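Local coordinates for protein putative fructosamine-3-kinase (Thermobifida fusca YX, PDB 3F7W) that probably acts as a small-molecule kinase of the fructosamine kinase family, with a fold related to that of the protein kinases, at residues D167-L170 / V171-V174; L65-L68 / G69-F72; D239-N242 / E243-L247; D125-G129 / P130-D134. One frame throughout, in Å; residues are numbered along the deposited sequence. Where two conformers were deposited one is given.

Interaction 1. Residues D167-L170 / V171-V174; sequences DVRL and VEKV
Val168 and Glu172 lie side by side one turn apart and point the same way from the helix. The methyl CG1 of Val168 rests against the carboxylate carbon, with CG1 to Glu172 CD at 3.7 Å. Glu172 reaches that place because its CG is anti to its own carbonyl carbon (chi1 -74°) and the chain then runs extended, back along the preceding turn; its CG comes 3.2 Å from Val168 O. The end of the carboxylate is claimed by another helix, since OE2 forms a salt bridge with Arg155, and Val168 also packs on Arg155. Arg169 slants across Glu172 without pairing with it: CG lies 4.1 Å from Glu172 OE1, the guanidinium plane is turned 57° from the carboxylate, and NE stays 6.5 Å from Glu172 OE1. Both segments belong to the helix 165-176, and ordinary i to i+4 backbone bonds carry it through this region, Glu172 N to Val168 O at 2.9 Å among them; the one from Val174 N to Leu170 O, 3.5 Å, is weak. Different flanks of the helix meet different neighbours. Val168 and Val171 face the helix 141-159, Leu170 leans on Val279 and Ala282 of the helix 275-286, and Val174 meets Leu257 and Leu260 of the helix 251-270. Asp167 is held toward the second of these by a salt bridge from OD2 to Arg275. On the flank toward the helix 141-159, Val171 CG2 points back along its own helix, 3.6 Å from Asp167 O.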
# COMPACT_ATOMS: atom_id res chain seq x y z
N ASP A 167 18.69 -14.56 12.21
CA ASP A 167 17.47 -14.04 11.54
C ASP A 167 17.71 -13.80 10.06
O ASP A 167 16.95 -14.23 9.22
CB ASP A 167 17.03 -12.71 12.15
CG ASP A 167 16.60 -12.82 13.60
OD1 ASP A 167 16.28 -13.93 14.10
OD2 ASP A 167 16.60 -11.75 14.25
N VAL A 168 18.81 -13.12 9.75
CA VAL A 168 19.19 -12.85 8.36
C VAL A 168 19.40 -14.13 7.57
O VAL A 168 18.90 -14.26 6.46
CB VAL A 168 20.47 -11.98 8.30
CG1 VAL A 168 21.02 -11.92 6.85
CG2 VAL A 168 20.18 -10.58 8.85
N ARG A 169 20.13 -15.08 8.14
CA ARG A 169 20.32 -16.37 7.49
C ARG A 169 19.00 -17.10 7.24
O ARG A 169 18.82 -17.71 6.18
CB ARG A 169 21.28 -17.23 8.28
CG ARG A 169 22.74 -16.92 7.93
CD ARG A 169 23.73 -17.97 8.50
NE ARG A 169 23.68 -18.04 9.96
CZ ARG A 169 24.34 -17.23 10.80
NH1 ARG A 169 25.12 -16.25 10.35
NH2 ARG A 169 24.20 -17.42 12.11
N LEU A 170 18.07 -17.02 8.20
CA LEU A 170 16.73 -17.61 8.05
C LEU A 170 15.99 -17.01 6.85
O LEU A 170 15.42 -17.73 6.03
CB LEU A 170 15.90 -17.45 9.33
CG LEU A 170 14.40 -17.72 9.21
CD1 LEU A 170 14.13 -19.15 8.66
CD2 LEU A 170 13.67 -17.47 10.53
N VAL A 171 16.00 -15.68 6.74
CA VAL A 171 15.33 -15.05 5.60
C VAL A 171 16.06 -15.41 4.30
O VAL A 171 15.43 -15.59 3.25
CB VAL A 171 15.16 -13.51 5.77
CG1 VAL A 171 14.58 -12.87 4.48
CG2 VAL A 171 14.28 -13.22 6.97
N GLU A 172 17.37 -15.52 4.36
CA GLU A 172 18.15 -15.88 3.17
C GLU A 172 17.86 -17.31 2.68
O GLU A 172 17.94 -17.57 1.49
CB GLU A 172 19.65 -15.70 3.44
CG GLU A 172 20.05 -14.25 3.45
CD GLU A 172 21.51 -14.01 3.79
OE1 GLU A 172 22.10 -14.82 4.52
OE2 GLU A 172 22.04 -12.98 3.34
N LYS A 173 17.52 -18.22 3.60
CA LYS A 173 17.04 -19.56 3.24
C LYS A 173 15.78 -19.51 2.38
O LYS A 173 15.65 -20.25 1.40
CB LYS A 173 16.75 -20.40 4.49
CG LYS A 173 17.98 -20.99 5.11
CD LYS A 173 17.66 -21.86 6.32
CE LYS A 173 18.87 -22.72 6.69
NZ LYS A 173 19.04 -22.77 8.16
N VAL A 174 14.84 -18.62 2.73
CA VAL A 174 13.63 -18.48 1.96
C VAL A 174 13.98 -18.01 0.55
O VAL A 174 13.46 -18.56 -0.42
CB VAL A 174 12.64 -17.48 2.62
CG1 VAL A 174 11.40 -17.29 1.73
CG2 VAL A 174 12.26 -17.96 4.02

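Interaction 2. Residues L65-L68 / G69-F72; sequences LDWL and GRSF
In the conformer described, Arg70 folds back over the last turn of the helix 57-68 and meets Asp66 twice, once at the backbone and once at the side chain, in a contact at the helix C terminus. The straighter of the two bonds runs from Arg70 NE to Asp66 O, 3.0 Å long with an angle of 163° at the hydrogen. The carbonyl oxygen lies close to the guanidinium plane, whereas the donor stands well above the carbonyl plane. NH2 makes a salt bridge with Asp66 OD2 at 2.6 Å, but as a hydrogen bond this very short pair is weak and its detail less certain, and the carboxylate and guanidinium planes are 44° apart. Asp66 brings its carboxylate here with CG anti to the backbone N (chi1 175°). Both residues are exposed, and the second deposited conformer of Arg70 suggests that this outer grip is not rigid.

The inner side is packed more firmly. Leu65 is buried against Val76, Pro77 and Pro212, and Leu68 lies on Met112 of the helix 99-114, which Ser71 also touches. Trp67 bridges the two sides: its ring takes part in a cation-pi contact with Arg190 and meets Trp124 edge-to-face, while Arg70 NH2 approaches the ring edge near its plane. At Gly69, where the chain leaves the helix, a weak bond still joins its N to Leu65 O, and a side chain there would run into that same oxygen. Beyond this point a water ties the helix end to the loop, donating to Leu68 O at 2.6 Å and to Ser71 OG at 2.7 Å.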
# COMPACT_ATOMS: atom_id res chain seq x y z
N LEU A 65 -1.83 6.86 -7.15
CA LEU A 65 -3.29 6.98 -7.10
C LEU A 65 -3.89 7.06 -8.51
O LEU A 65 -4.91 6.40 -8.80
CB LEU A 65 -3.71 8.20 -6.27
CG LEU A 65 -3.61 8.14 -4.75
CD1 LEU A 65 -3.74 9.55 -4.09
CD2 LEU A 65 -4.62 7.14 -4.15
N ASP A 66 -3.26 7.83 -9.40
CA ASP A 66 -3.77 7.98 -10.76
C ASP A 66 -3.72 6.66 -11.49
O ASP A 66 -4.65 6.28 -12.21
CB ASP A 66 -2.97 9.05 -11.51
CG ASP A 66 -3.35 9.16 -12.98
OD1 ASP A 66 -4.45 9.64 -13.26
OD2 ASP A 66 -2.54 8.79 -13.83
N TRP A 67 -2.62 5.95 -11.33
CA TRP A 67 -2.39 4.71 -12.03
C TRP A 67 -3.27 3.59 -11.50
O TRP A 67 -3.84 2.79 -12.25
CB TRP A 67 -0.91 4.39 -11.93
CG TRP A 67 -0.45 3.12 -12.62
CD1 TRP A 67 -0.22 2.95 -13.96
CD2 TRP A 67 -0.05 1.90 -11.99
NE1 TRP A 67 0.24 1.67 -14.21
CE2 TRP A 67 0.37 1.01 -13.02
CE3 TRP A 67 -0.00 1.47 -10.66
CZ2 TRP A 67 0.83 -0.29 -12.74
CZ3 TRP A 67 0.44 0.19 -10.39
CH2 TRP A 67 0.87 -0.67 -11.42
N LEU A 68 -3.40 3.50 -10.19
CA LEU A 68 -4.18 2.46 -9.57
C LEU A 68 -5.67 2.65 -9.76
O LEU A 68 -6.45 1.67 -9.72
CB LEU A 68 -3.78 2.44 -8.08
CG LEU A 68 -4.04 1.27 -7.20
CD1 LEU A 68 -3.21 0.03 -7.70
CD2 LEU A 68 -3.69 1.73 -5.76
N GLY A 69 -6.09 3.89 -10.05
CA GLY A 69 -7.49 4.26 -10.02
C GLY A 69 -8.27 4.00 -11.30
O GLY A 69 -9.43 4.32 -11.37
N ARG A 70 -7.61 3.44 -12.31
CA ARG A 70 -8.22 3.23 -13.62
C ARG A 70 -8.74 1.78 -13.72
O ARG A 70 -8.27 0.95 -14.52
CB ARG A 70 -7.22 3.59 -14.73
CG ARG A 70 -6.66 5.02 -14.59
CD ARG A 70 -5.69 5.37 -15.68
NE ARG A 70 -4.46 5.97 -15.17
CZ ARG A 70 -3.35 6.17 -15.88
NH1 ARG A 70 -3.30 5.83 -17.17
NH2 ARG A 70 -2.27 6.68 -15.30
N SER A 71 -9.67 1.46 -12.83
CA SER A 71 -10.51 0.28 -13.02
C SER A 71 -11.97 0.52 -12.70
O SER A 71 -12.33 1.49 -12.03
CB SER A 71 -9.97 -0.87 -12.18
OG SER A 71 -9.99 -0.53 -10.80
N PHE A 72 -12.82 -0.41 -13.16
CA PHE A 72 -14.28 -0.31 -12.94
C PHE A 72 -14.60 -0.43 -11.45
O PHE A 72 -14.13 -1.37 -10.81
CB PHE A 72 -15.02 -1.40 -13.69
CG PHE A 72 -16.52 -1.24 -13.65
CD1 PHE A 72 -17.16 -0.22 -14.35
CD2 PHE A 72 -17.29 -2.12 -12.92
CE1 PHE A 72 -18.53 -0.08 -14.32
CE2 PHE A 72 -18.67 -1.99 -12.87
CZ PHE A 72 -19.29 -0.96 -13.58
O HOH W 1 -8.92 1.28 -9.10

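Interaction 3. Residues D239-N242 / E243-L247; sequences DAYN and EVAPL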
# COMPACT_ATOMS: atom_id res chain seq x y z
N ASP A 239 -13.50 -14.43 -0.83
CA ASP A 239 -14.43 -15.25 -1.60
C ASP A 239 -14.99 -14.53 -2.82
O ASP A 239 -15.02 -15.09 -3.92
CB ASP A 239 -15.61 -15.73 -0.72
CG ASP A 239 -15.21 -16.79 0.29
OD1 ASP A 239 -14.08 -17.30 0.24
OD2 ASP A 239 -16.06 -17.11 1.15
N ALA A 240 -15.43 -13.29 -2.62
CA ALA A 240 -15.94 -12.46 -3.73
C ALA A 240 -14.81 -12.17 -4.74
O ALA A 240 -15.01 -12.32 -5.94
CB ALA A 240 -16.56 -11.17 -3.20
N TYR A 241 -13.62 -11.84 -4.26
CA TYR A 241 -12.43 -11.70 -5.14
C TYR A 241 -12.19 -12.94 -6.01
O TYR A 241 -12.03 -12.85 -7.24
CB TYR A 241 -11.22 -11.43 -4.26
CG TYR A 241 -9.95 -11.16 -5.01
CD1 TYR A 241 -9.17 -12.21 -5.52
CD2 TYR A 241 -9.52 -9.85 -5.21
CE1 TYR A 241 -7.99 -11.96 -6.22
CE2 TYR A 241 -8.32 -9.59 -5.92
CZ TYR A 241 -7.57 -10.67 -6.41
OH TYR A 241 -6.40 -10.44 -7.09
N ASN A 242 -12.18 -14.09 -5.36
CA ASN A 242 -11.95 -15.38 -6.02
C ASN A 242 -13.06 -15.78 -6.99
O ASN A 242 -12.83 -16.58 -7.89
CB ASN A 242 -11.67 -16.47 -4.96
CG ASN A 242 -10.23 -16.46 -4.45
OD1 ASN A 242 -9.29 -16.20 -5.20
ND2 ASN A 242 -10.04 -16.76 -3.16
N GLU A 243 -14.25 -15.21 -6.86
CA GLU A 243 -15.33 -15.49 -7.81
C GLU A 243 -14.96 -14.96 -9.17
O GLU A 243 -15.25 -15.60 -10.17
CB GLU A 243 -16.62 -14.79 -7.44
CG GLU A 243 -17.41 -15.42 -6.33
CD GLU A 243 -18.54 -14.52 -5.84
OE1 GLU A 243 -18.77 -13.39 -6.39
OE2 GLU A 243 -19.21 -14.97 -4.90
N VAL A 244 -14.33 -13.79 -9.19
CA VAL A 244 -14.11 -13.04 -10.41
C VAL A 244 -12.68 -13.12 -10.95
O VAL A 244 -12.47 -12.99 -12.15
CB VAL A 244 -14.53 -11.55 -10.25
CG1 VAL A 244 -16.01 -11.44 -9.84
CG2 VAL A 244 -13.68 -10.86 -9.26
N ALA A 245 -11.70 -13.29 -10.06
CA ALA A 245 -10.30 -13.44 -10.45
C ALA A 245 -9.64 -14.49 -9.56
O ALA A 245 -8.76 -14.16 -8.79
CB ALA A 245 -9.55 -12.10 -10.36
N PRO A 246 -10.07 -15.76 -9.68
CA PRO A 246 -9.58 -16.79 -8.77
C PRO A 246 -8.06 -16.81 -8.65
O PRO A 246 -7.36 -16.80 -9.66
CB PRO A 246 -10.08 -18.11 -9.41
CG PRO A 246 -10.57 -17.72 -10.79
CD PRO A 246 -11.03 -16.32 -10.65
N LEU A 247 -7.58 -16.85 -7.42
CA LEU A 247 -6.16 -16.95 -7.17
C LEU A 247 -5.64 -18.33 -7.67
O LEU A 247 -6.39 -19.31 -7.75
CB LEU A 247 -5.87 -16.71 -5.68
CG LEU A 247 -6.06 -15.29 -5.14
CD1 LEU A 247 -6.02 -15.30 -3.64
CD2 LEU A 247 -5.00 -14.33 -5.68
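The backbone comes off the helix 234-244 with Tyr241 O accepting from two amides, Ala245 N at 2.9 Å, nearly in line with the carbonyl, and Val244 N at 3.2 Å, well above the carbonyl plane. Ala245 is the first residue to leave helical angles, and Pro246, with no N-H to give, lays its CD 3.3 Å from Asn242 O. The Asn242 side chain then catches the departing chain: OD1 accepts from Leu247 N at 2.9 Å in a nearly straight bond (163°), the donor tilted 26° from the amide's carbonyl plane. At this helix C terminus a side-chain acceptor from the last turn thus holds an amide of the loop that follows. The carboxamide reaches it with CG anti to the carbonyl carbon (chi1 -80°). Leu247 crosses the amide at about a right angle, and its CG also lies 3.4 Å from Asn242 OD1. With an alanine in place of Asn242, Leu247 N would probably be left without this acceptor and the loop after Pro246 less tied to the helix. Leu247 crosses the Tyr241 side chain at a similar angle, CD2 meeting ring atom CE1 at 3.9 Å. Tyr241 OH is hydrogen-bonded to His113 and Arg219, and that arginine also binds the carbonyls of Ala245 and Pro246, while Glu243 turns OE1 to His107 of the helix 99-114.

Interaction 4. Residues D125-G129 / P130-D134; sequences DGYIG and PLPMD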
# COMPACT_ATOMS: atom_id res chain seq x y z
N ASP A 125 9.87 6.70 -8.83
CA ASP A 125 10.60 6.21 -7.65
C ASP A 125 9.63 5.96 -6.51
O ASP A 125 8.72 6.76 -6.27
CB ASP A 125 11.63 7.23 -7.20
CG ASP A 125 12.80 7.41 -8.20
OD1 ASP A 125 13.04 6.54 -9.06
OD2 ASP A 125 13.49 8.43 -8.08
N GLY A 126 9.80 4.84 -5.82
CA GLY A 126 8.84 4.46 -4.80
C GLY A 126 9.21 4.76 -3.37
O GLY A 126 10.38 4.99 -3.03
N TYR A 127 8.17 4.76 -2.54
CA TYR A 127 8.29 4.86 -1.09
C TYR A 127 7.33 3.89 -0.43
O TYR A 127 6.20 3.63 -0.92
CB TYR A 127 7.99 6.28 -0.58
CG TYR A 127 9.10 7.25 -0.85
CD1 TYR A 127 10.16 7.38 0.06
CD2 TYR A 127 9.16 7.97 -2.04
CE1 TYR A 127 11.22 8.25 -0.18
CE2 TYR A 127 10.21 8.85 -2.28
CZ TYR A 127 11.24 8.98 -1.36
OH TYR A 127 12.30 9.85 -1.60
N ILE A 128 7.75 3.45 0.75
CA ILE A 128 6.90 2.70 1.65
C ILE A 128 7.07 3.42 2.99
O ILE A 128 8.14 3.40 3.60
CB ILE A 128 7.26 1.19 1.62
CG1 ILE A 128 6.24 0.36 2.42
CG2 ILE A 128 8.74 0.93 2.10
CD1 ILE A 128 4.81 0.27 1.73
N GLY A 129 6.02 4.13 3.39
CA GLY A 129 6.14 5.22 4.37
C GLY A 129 7.23 6.19 3.94
O GLY A 129 7.25 6.60 2.78
N PRO A 130 8.15 6.54 4.85
CA PRO A 130 9.29 7.39 4.51
C PRO A 130 10.48 6.64 3.92
O PRO A 130 11.50 7.27 3.60
CB PRO A 130 9.68 7.99 5.87
CG PRO A 130 9.40 6.89 6.85
CD PRO A 130 8.17 6.12 6.27
N LEU A 131 10.41 5.31 3.79
CA LEU A 131 11.56 4.56 3.29
C LEU A 131 11.52 4.46 1.78
O LEU A 131 10.43 4.19 1.22
CB LEU A 131 11.60 3.12 3.84
CG LEU A 131 11.88 2.94 5.33
CD1 LEU A 131 11.75 1.42 5.71
CD2 LEU A 131 13.23 3.52 5.66
N PRO A 132 12.67 4.61 1.12
CA PRO A 132 12.71 4.30 -0.31
C PRO A 132 12.24 2.86 -0.60
O PRO A 132 12.47 1.93 0.22
CB PRO A 132 14.19 4.46 -0.66
CG PRO A 132 14.68 5.47 0.33
CD PRO A 132 14.00 5.04 1.61
N MSE A 133 11.56 2.72 -1.73
CA MSE A 133 11.07 1.44 -2.21
C MSE A 133 11.44 1.38 -3.71
O MSE A 133 10.97 2.20 -4.50
CB MSE A 133 9.56 1.26 -2.00
CG MSE A 133 9.05 -0.12 -2.51
SE MSE A 133 7.16 -0.35 -2.32
CE MSE A 133 6.60 0.96 -3.65
N ASP A 134 12.25 0.39 -4.07
CA ASP A 134 12.87 0.30 -5.41
C ASP A 134 11.88 -0.23 -6.43
O ASP A 134 11.45 -1.40 -6.38
CB ASP A 134 14.11 -0.61 -5.36
CG ASP A 134 14.89 -0.62 -6.68
OD1 ASP A 134 14.52 0.12 -7.62
OD2 ASP A 134 15.86 -1.38 -6.77
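Ile128, Leu131 and Met133, the last a selenomethionine, send their side chains to one face of a small two-stranded sheet. Ile128 CG2 lies 4.0 Å from Leu131 CB and 4.2 Å from Met133 CB, and the side chains of Ile128 and Leu131 cross at a slant. With CG anti to the backbone N (chi1 -179°), Met133 starts extended and bends at chi3, which brings CE to 3.8 Å from Tyr127 O. This apolar face packs on the helix 141-159 through Tyr153 and on the helix 251-270 through Val265, Cys268 and Leu269.

Tyr127 and Pro132 point away from it, their side chains diverging. The Tyr127 ring lies alongside the opposing backbone: CD1 is 3.4 Å from Leu131 O, while Pro130 O is at the ring edge, near its plane. The ring ends in a hydroxyl hydrogen-bonded to Asp55 O. An alanine in place of Tyr127 would probably open a gap beside Leu131 O and leave Asp55 O without this donor.

At the polar edge, Ile128 N donates to Leu131 O at 2.8 Å, nearly straight, and Leu131 N returns a bond to Ile128 O at 3.0 Å from above the carbonyl plane. Met133 N closes the far end on Gly126 O, and beyond it Asp134 O accepts from Gln148 and Arg149. Gly129 takes a positive phi (52°) and Pro130 follows it, so the whole is a beta hairpin whose strands, their axes 131° apart, are joined by a two-residue type II' turn, Gly129-Pro130.

Along the chain the four contacts follow in series, with none nested or crossed, and each is local. Interaction 2 comes first, closing the C-terminal end of the helix 57-68 before the strand 79-83 of the five-stranded sheet. Interaction 4 then folds the chain back as a hairpin ahead of the helix 141-159. Interaction 1 lies within the helix 165-176, and interaction 3 ends the helix 234-244. Helices connect them: 99-114 touches interactions 2 and 3, whereas 141-159 and 251-270 both touch interactions 1 and 4. Interactions 1 and 2 lie on opposite sides of the chain's centre, their own centres about 36 Å apart.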